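Local coordinates for protein vinylacetyl-CoA Delta-isomerase (PDB 6VJR) that probably interconverts vinylacetyl-CoA and crotonyl-CoA and acts as a 4-hydroxybutyryl-CoA dehydratase, using FAD and a [4Fe-4S] cluster, at residues R69-A74 / L141-A146. Residues are numbered along the deposited sequence; the frame is centred on the assembly and turned at random.
With FAD (flavin-adenine dinucleotide), chain F.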
loop_
_atom_site.group_PDB
_atom_site.type_symbol
_atom_site.label_atom_id
_atom_site.label_comp_id
_atom_site.label_asym_id
_atom_site.label_seq_id
_atom_site.Cartn_x
_atom_site.Cartn_y
_atom_site.Cartn_z
ATOM N N ARG A 69 -10.139 8.737 35.868
ATOM C CA ARG A 69 -9.000 9.143 35.041
ATOM C C ARG A 69 -9.410 10.070 33.891
ATOM O O ARG A 69 -8.624 10.910 33.493
ATOM C CB ARG A 69 -8.166 7.951 34.560
ATOM C CG ARG A 69 -6.925 8.349 33.776
ATOM C CD ARG A 69 -6.060 7.157 33.529
ATOM N NE ARG A 69 -5.633 6.402 34.705
ATOM C CZ ARG A 69 -4.727 6.771 35.594
ATOM N NH1 ARG A 69 -4.412 5.927 36.558
ATOM N NH2 ARG A 69 -4.090 7.926 35.512
ATOM N N PHE A 70 -10.657 10.012 33.436
ATOM C CA PHE A 70 -11.124 10.956 32.429
ATOM C C PHE A 70 -11.191 12.396 32.925
ATOM O O PHE A 70 -11.231 13.318 32.113
ATOM C CB PHE A 70 -12.481 10.554 31.852
ATOM C CG PHE A 70 -12.403 9.371 30.916
ATOM C CD1 PHE A 70 -11.873 9.526 29.644
ATOM C CD2 PHE A 70 -12.822 8.115 31.298
ATOM C CE1 PHE A 70 -11.831 8.459 28.759
ATOM C CE2 PHE A 70 -12.770 7.048 30.421
ATOM C CZ PHE A 70 -12.302 7.224 29.146
ATOM N N LEU A 71 -11.137 12.614 34.249
ATOM C CA LEU A 71 -11.206 13.969 34.808
ATOM C C LEU A 71 -9.850 14.434 35.340
ATOM O O LEU A 71 -9.755 15.492 35.989
ATOM C CB LEU A 71 -12.240 13.956 35.938
ATOM C CG LEU A 71 -13.698 13.732 35.525
ATOM C CD1 LEU A 71 -14.588 13.433 36.734
ATOM C CD2 LEU A 71 -14.170 14.945 34.780
ATOM N N HIS A 72 -8.836 13.597 35.149
ATOM C CA HIS A 72 -7.519 13.837 35.716
ATOM C C HIS A 72 -6.629 14.656 34.787
ATOM O O HIS A 72 -6.511 14.356 33.608
ATOM C CB HIS A 72 -6.858 12.515 36.077
ATOM C CG HIS A 72 -5.510 12.660 36.670
ATOM N ND1 HIS A 72 -5.285 13.268 37.887
ATOM C CD2 HIS A 72 -4.343 12.110 36.324
ATOM C CE1 HIS A 72 -3.986 13.154 38.178
ATOM N NE2 HIS A 72 -3.407 12.413 37.260
ATOM N N ILE A 73 -5.985 15.676 35.368
ATOM C CA ILE A 73 -5.020 16.515 34.680
ATOM C C ILE A 73 -3.651 15.835 34.879
ATOM O O ILE A 73 -3.161 15.655 35.991
ATOM C CB ILE A 73 -5.017 17.956 35.193
ATOM C CG1 ILE A 73 -6.392 18.665 35.119
ATOM C CG2 ILE A 73 -3.923 18.738 34.502
ATOM C CD1 ILE A 73 -6.980 18.845 33.754
ATOM N N ALA A 74 -3.103 15.356 33.762
ATOM C CA ALA A 74 -1.947 14.455 33.787
ATOM C C ALA A 74 -0.739 15.131 34.421
ATOM O O ALA A 74 -0.373 16.225 34.035
ATOM C CB ALA A 74 -1.626 14.022 32.373
ATOM N N LEU A 141 -18.262 13.964 36.932
ATOM C CA LEU A 141 -19.147 14.281 35.811
ATOM C C LEU A 141 -18.523 13.910 34.463
ATOM O O LEU A 141 -17.321 13.669 34.350
ATOM C CB LEU A 141 -19.505 15.774 35.856
ATOM C CG LEU A 141 -20.127 16.218 37.184
ATOM C CD1 LEU A 141 -20.555 17.682 37.139
ATOM C CD2 LEU A 141 -21.293 15.323 37.580
ATOM N N VAL A 142 -19.375 13.889 33.448
ATOM C CA VAL A 142 -18.998 13.665 32.051
ATOM C C VAL A 142 -18.948 15.021 31.351
ATOM O O VAL A 142 -19.919 15.798 31.404
ATOM C CB VAL A 142 -20.007 12.710 31.384
ATOM C CG1 VAL A 142 -19.766 12.578 29.881
ATOM C CG2 VAL A 142 -20.013 11.335 32.065
ATOM N N ILE A 143 -17.800 15.274 30.692
ATOM C CA ILE A 143 -17.516 16.558 30.072
ATOM C C ILE A 143 -17.358 16.348 28.566
ATOM O O ILE A 143 -16.527 15.557 28.145
ATOM C CB ILE A 143 -16.221 17.155 30.634
ATOM C CG1 ILE A 143 -16.137 17.111 32.180
ATOM C CG2 ILE A 143 -16.000 18.563 30.063
ATOM C CD1 ILE A 143 -17.249 17.824 32.902
ATOM N N GLY A 144 -18.153 17.064 27.781
ATOM C CA GLY A 144 -17.999 17.138 26.342
ATOM C C GLY A 144 -16.945 18.181 25.936
ATOM O O GLY A 144 -16.807 19.215 26.565
ATOM N N GLY A 145 -16.333 17.966 24.757
ATOM C CA GLY A 145 -15.353 18.877 24.219
ATOM C C GLY A 145 -15.858 19.355 22.889
ATOM O O GLY A 145 -15.801 18.607 21.924
ATOM N N ALA A 146 -16.344 20.593 22.872
ATOM C CA ALA A 146 -17.065 21.083 21.725
ATOM C C ALA A 146 -16.245 22.130 20.983
ATOM O O ALA A 146 -16.412 23.341 21.188
ATOM C CB ALA A 146 -18.425 21.605 22.149
HETATM P PA FAD F . -14.064 19.408 6.349
HETATM O O1A FAD F . -13.203 20.412 6.997
HETATM O O2A FAD F . -15.225 19.896 5.578
HETATM O O5B FAD F . -13.085 18.432 5.559
HETATM C C5B FAD F . -13.445 17.852 4.281
HETATM C C4B FAD F . -12.216 17.803 3.420
HETATM O O4B FAD F . -11.863 19.147 3.010
HETATM C C3B FAD F . -10.946 17.201 4.050
HETATM O O3B FAD F . -10.210 16.460 3.072
HETATM C C2B FAD F . -10.159 18.433 4.479
HETATM O O2B FAD F . -8.757 18.271 4.628
HETATM C C1B FAD F . -10.507 19.407 3.351
HETATM N N9A FAD F . -10.431 20.808 3.745
HETATM C C8A FAD F . -11.223 21.523 4.619
HETATM N N7A FAD F . -10.915 22.789 4.733
HETATM C C5A FAD F . -9.822 22.928 3.897
HETATM C C6A FAD F . -9.019 24.042 3.576
HETATM N N6A FAD F . -9.257 25.266 4.049
HETATM N N1A FAD F . -7.963 23.836 2.755
HETATM C C2A FAD F . -7.771 22.601 2.257
HETATM N N3A FAD F . -8.473 21.487 2.451
HETATM C C4A FAD F . -9.497 21.710 3.298
HETATM N N1 FAD F . -15.396 17.577 16.922
HETATM C C2 FAD F . -15.590 18.121 18.169
HETATM O O2 FAD F . -15.339 19.308 18.428
HETATM N N3 FAD F . -16.017 17.295 19.192
HETATM C C4 FAD F . -16.314 15.967 19.095
HETATM O O4 FAD F . -16.789 15.341 20.027
HETATM C C4X FAD F . -16.198 15.435 17.745
HETATM N N5 FAD F . -16.498 14.148 17.544
HETATM C C5X FAD F . -16.600 13.718 16.238
HETATM C C6 FAD F . -17.133 12.453 15.947
HETATM C C7 FAD F . -17.293 12.009 14.644
HETATM C C7M FAD F . -17.969 10.686 14.376
HETATM C C8 FAD F . -16.775 12.780 13.584
HETATM C C8M FAD F . -16.833 12.273 12.173
HETATM C C9 FAD F . -16.168 13.987 13.844
HETATM C C9A FAD F . -16.104 14.484 15.170
HETATM N N10 FAD F . -15.610 15.756 15.454
HETATM C C10 FAD F . -15.720 16.318 16.727
HETATM C "C1'" FAD F . -15.362 16.633 14.293
HETATM C "C2'" FAD F . -14.052 16.489 13.556
HETATM O "O2'" FAD F . -13.053 17.176 14.311
HETATM C "C3'" FAD F . -14.176 17.093 12.150
HETATM O "O3'" FAD F . -15.015 16.217 11.420
HETATM C "C4'" FAD F . -12.844 17.379 11.439
HETATM O "O4'" FAD F . -12.163 18.477 12.061
HETATM C "C5'" FAD F . -13.022 17.690 9.965
HETATM O "O5'" FAD F . -13.884 18.806 9.814
HETATM P P FAD F . -15.154 18.727 8.918
HETATM O O1P FAD F . -16.030 17.616 9.294
HETATM O O2P FAD F . -15.720 20.085 8.876
HETATM O O3P FAD F . -14.655 18.366 7.438
#
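L71 meets L141 and I143 where a short 3-10 turn, residues 69-71, packs against the entry to strand 143-146, outermost in its four-stranded sheet within this chain, in the acyl-CoA dehydrogenase-like fold. It is a compact example of how a single leucine can join a connecting loop to a strand that carries a cofactor contact at its far end. The isobutyl group of L71 points at the other segment and straddles the carbonyl oxygen of L141, with CD2 at 3.4 Å from L141 O and CD1 at 3.6 Å from the same atom. CG is anti to the carbonyl carbon (chi1 -67°), which directs the branch toward the other segment. CD2 also touches I143 CG1 at 3.9 Å; the two side chains cross at about a right angle, and the touching groups are a methyl of L71 and the methylene of I143. The side chain of L141 itself leads off to H194 and W195; its contribution here is backbone. The carbonyl of L141 also receives a weak hydrogen bond from R100 NH2, while L71 O accepts a hydrogen bond from Q137 NE2. M107 of helix 101-121, the helix that begins at the cluster ligand C101, packs on L71, and I197 of the neighbouring parallel strand packs on I143. The contact is buried and rests on van der Waals packing alone. Beyond I143 the strand runs on to the flavin, where FAD N3 donates an almost straight hydrogen bond (165°) to G145 O at 3.0 Å.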